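Long-range contact in Blr6230 protein (Bradyrhizobium diazoefficiens USDA 110, PDB 5NGG), which probably hydrolyses beta-lactam antibiotics as a zinc-dependent metallo-beta-lactamase of subclass B3: residues L104-K114 with D144-D153. Sequence-based numbering, arbitrary orientation. Where two conformers were deposited one is given.
Sequences LDHTGGFAEIK and DLAFPAVKVD. With ZN (zinc ion), chain C.
Lys114, in one of its two conformers, reaches the loop 144-153 with a fully extended side chain, its CG anti to the backbone N (chi1 -179°). Moving outward from CB and CG, CD is the first atom to touch the loop, lying 3.9 Å from Val150 CG2; CE then comes beside the Asp153 carboxylate, and in this conformer NZ ends between two acceptors. One bond runs from NZ to Lys151 O at 2.7 Å, with the nitrogen well above the carbonyl plane. The other is a salt bridge from NZ to Asp153 OD2, met on the syn side and 31° out of the carboxylate plane; the same OD2 also accepts from the backbone N of Leu121 in strand 120-124. One turn back, the methyl of Ala111 rests on Ala149 O (3.7 Å) and Pro148 CB, with Val150 CB somewhat farther off, while Val150 CG1 touches Phe110 CB and lies at the ring's edge, near its plane. The other end of 104-114 belongs to the HxHxDH zinc motif of the metallo-beta-lactamase fold: Asp105 OD2 and His106 NE2 bind one zinc together with His242. Next in the chain after His106, Thr107 lies over one face of the Phe147 ring, OG1 3.1 Å above its centre and CB in a CH-pi contact. Leu104 turns CD1 to Asp144 O (3.4 Å) and CD2 to Leu145 CD2. Water bridges the two backbones: one molecule links Leu104 N to Leu145 O, another joins Thr107 O, Ala111 N and Pro148 O.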
# COMPACT_ATOMS: atom_id res chain seq x y z
N LEU A 104 0.04 -8.78 -5.99
CA LEU A 104 1.12 -9.65 -5.50
C LEU A 104 2.34 -8.93 -4.94
O LEU A 104 3.02 -9.48 -4.11
CB LEU A 104 1.58 -10.64 -6.57
CG LEU A 104 2.57 -10.18 -7.63
CD1 LEU A 104 3.18 -11.39 -8.34
CD2 LEU A 104 1.93 -9.24 -8.61
N ASP A 105 2.61 -7.70 -5.41
CA ASP A 105 3.74 -6.95 -4.90
C ASP A 105 3.52 -6.40 -3.50
O ASP A 105 4.47 -5.89 -2.88
CB ASP A 105 4.19 -5.86 -5.89
CG ASP A 105 3.11 -4.89 -6.34
OD1 ASP A 105 1.95 -5.31 -6.58
OD2 ASP A 105 3.49 -3.68 -6.47
N HIS A 106 2.29 -6.52 -2.98
CA HIS A 106 1.96 -6.11 -1.62
C HIS A 106 1.43 -7.25 -0.75
O HIS A 106 1.39 -7.12 0.47
CB HIS A 106 0.96 -4.96 -1.64
CG HIS A 106 1.39 -3.86 -2.56
ND1 HIS A 106 2.50 -3.08 -2.30
CD2 HIS A 106 0.98 -3.53 -3.80
CE1 HIS A 106 2.72 -2.29 -3.34
NE2 HIS A 106 1.80 -2.54 -4.27
N THR A 107 1.04 -8.37 -1.36
CA THR A 107 0.39 -9.48 -0.64
C THR A 107 1.22 -10.74 -0.60
O THR A 107 0.79 -11.75 -0.03
CB THR A 107 -0.92 -9.86 -1.33
OG1 THR A 107 -0.56 -10.30 -2.65
CG2 THR A 107 -1.90 -8.71 -1.44
N GLY A 108 2.41 -10.70 -1.20
CA GLY A 108 3.19 -11.90 -1.44
C GLY A 108 3.61 -12.66 -0.20
O GLY A 108 3.88 -13.86 -0.29
N GLY A 109 3.68 -11.98 0.94
CA GLY A 109 4.06 -12.61 2.20
C GLY A 109 2.93 -12.85 3.18
O GLY A 109 3.19 -13.34 4.30
N PHE A 110 1.68 -12.52 2.80
CA PHE A 110 0.59 -12.62 3.77
C PHE A 110 0.34 -14.05 4.26
O PHE A 110 0.21 -14.27 5.47
CB PHE A 110 -0.72 -12.08 3.20
CG PHE A 110 -0.81 -10.56 3.09
CD1 PHE A 110 0.09 -9.70 3.69
CD2 PHE A 110 -1.87 -10.00 2.40
CE1 PHE A 110 -0.07 -8.32 3.58
CE2 PHE A 110 -2.02 -8.63 2.31
CZ PHE A 110 -1.13 -7.79 2.91
N ALA A 111 0.21 -15.01 3.35
CA ALA A 111 -0.09 -16.37 3.79
C ALA A 111 0.99 -16.90 4.73
O ALA A 111 0.69 -17.54 5.77
CB ALA A 111 -0.27 -17.28 2.59
N GLU A 112 2.24 -16.63 4.38
CA GLU A 112 3.37 -17.10 5.17
C GLU A 112 3.39 -16.47 6.56
O GLU A 112 3.53 -17.16 7.58
CB GLU A 112 4.68 -16.82 4.45
CG GLU A 112 5.91 -17.21 5.24
CD GLU A 112 7.18 -17.18 4.44
OE1 GLU A 112 7.13 -17.34 3.20
OE2 GLU A 112 8.25 -17.06 5.06
N ILE A 113 3.28 -15.15 6.60
CA ILE A 113 3.36 -14.47 7.88
C ILE A 113 2.14 -14.80 8.75
O ILE A 113 2.28 -14.98 9.96
CB ILE A 113 3.64 -12.95 7.72
CG1 ILE A 113 5.09 -12.78 7.22
CG2 ILE A 113 3.45 -12.21 9.04
CD1 ILE A 113 5.44 -11.40 6.70
N LYS A 114 0.94 -14.87 8.16
CA LYS A 114 -0.24 -15.22 8.92
C LYS A 114 -0.10 -16.60 9.57
O LYS A 114 -0.45 -16.79 10.74
CB LYS A 114 -1.47 -15.15 8.02
CG LYS A 114 -2.76 -15.48 8.73
CD LYS A 114 -3.95 -15.05 7.91
CE LYS A 114 -5.21 -15.33 8.70
NZ LYS A 114 -6.41 -15.30 7.83
N ASP A 144 1.98 -15.30 -13.48
CA ASP A 144 3.05 -14.45 -12.98
C ASP A 144 2.51 -13.26 -12.14
O ASP A 144 3.31 -12.51 -11.58
CB ASP A 144 3.98 -14.04 -14.12
CG ASP A 144 4.76 -15.23 -14.67
OD1 ASP A 144 5.66 -15.74 -13.98
OD2 ASP A 144 4.45 -15.66 -15.80
N LEU A 145 1.18 -13.12 -12.05
CA LEU A 145 0.57 -12.15 -11.14
C LEU A 145 -0.15 -12.83 -9.96
O LEU A 145 -0.77 -12.16 -9.13
CB LEU A 145 -0.37 -11.24 -11.93
CG LEU A 145 0.25 -10.44 -13.08
CD1 LEU A 145 -0.82 -9.68 -13.82
CD2 LEU A 145 1.32 -9.47 -12.56
N ALA A 146 -0.03 -14.15 -9.87
CA ALA A 146 -0.62 -14.88 -8.76
C ALA A 146 0.21 -14.74 -7.49
O ALA A 146 1.38 -14.39 -7.51
CB ALA A 146 -0.77 -16.34 -9.15
N PHE A 147 -0.44 -15.03 -6.37
CA PHE A 147 0.24 -15.03 -5.06
C PHE A 147 -0.41 -16.05 -4.15
O PHE A 147 -1.52 -16.49 -4.43
CB PHE A 147 0.24 -13.63 -4.44
CG PHE A 147 -1.13 -13.05 -4.23
CD1 PHE A 147 -1.83 -13.26 -3.03
CD2 PHE A 147 -1.71 -12.26 -5.21
CE1 PHE A 147 -3.08 -12.70 -2.84
CE2 PHE A 147 -2.95 -11.68 -5.02
CZ PHE A 147 -3.65 -11.91 -3.83
N PRO A 148 0.24 -16.41 -3.04
CA PRO A 148 -0.38 -17.44 -2.17
C PRO A 148 -1.66 -16.92 -1.51
O PRO A 148 -1.66 -15.89 -0.86
CB PRO A 148 0.72 -17.73 -1.14
CG PRO A 148 2.00 -17.35 -1.83
CD PRO A 148 1.63 -16.13 -2.63
N ALA A 149 -2.75 -17.65 -1.74
CA ALA A 149 -4.07 -17.22 -1.28
C ALA A 149 -4.12 -17.15 0.24
O ALA A 149 -3.51 -17.96 0.94
CB ALA A 149 -5.15 -18.15 -1.83
N VAL A 150 -4.87 -16.18 0.74
CA VAL A 150 -4.94 -15.93 2.18
C VAL A 150 -6.36 -15.54 2.56
O VAL A 150 -7.01 -14.75 1.84
CB VAL A 150 -3.88 -14.84 2.56
CG1 VAL A 150 -4.12 -13.51 1.85
CG2 VAL A 150 -3.75 -14.68 4.06
N LYS A 151 -6.81 -16.04 3.71
CA LYS A 151 -8.14 -15.71 4.21
C LYS A 151 -8.17 -14.36 4.90
O LYS A 151 -7.24 -14.00 5.64
CB LYS A 151 -8.64 -16.81 5.14
CG LYS A 151 -8.81 -18.12 4.40
CD LYS A 151 -9.47 -19.19 5.23
CE LYS A 151 -9.99 -20.31 4.35
NZ LYS A 151 -11.28 -19.95 3.68
N VAL A 152 -9.24 -13.62 4.66
CA VAL A 152 -9.44 -12.32 5.27
C VAL A 152 -10.26 -12.53 6.54
O VAL A 152 -11.36 -13.09 6.51
CB VAL A 152 -10.15 -11.36 4.30
CG1 VAL A 152 -10.51 -10.05 4.99
CG2 VAL A 152 -9.29 -11.10 3.08
N ASP A 153 -9.73 -12.07 7.67
CA ASP A 153 -10.42 -12.20 8.96
C ASP A 153 -11.42 -11.08 9.22
O ASP A 153 -12.42 -11.30 9.92
CB ASP A 153 -9.40 -12.30 10.08
CG ASP A 153 -8.52 -13.50 9.91
OD1 ASP A 153 -9.00 -14.61 10.18
OD2 ASP A 153 -7.35 -13.34 9.49
ZN ZN C . 2.17 -2.04 -6.23
O HOH W 1 -1.59 -9.67 -8.21
O HOH W 2 0.77 -2.97 -7.42
O HOH W 3 0.36 -14.49 0.48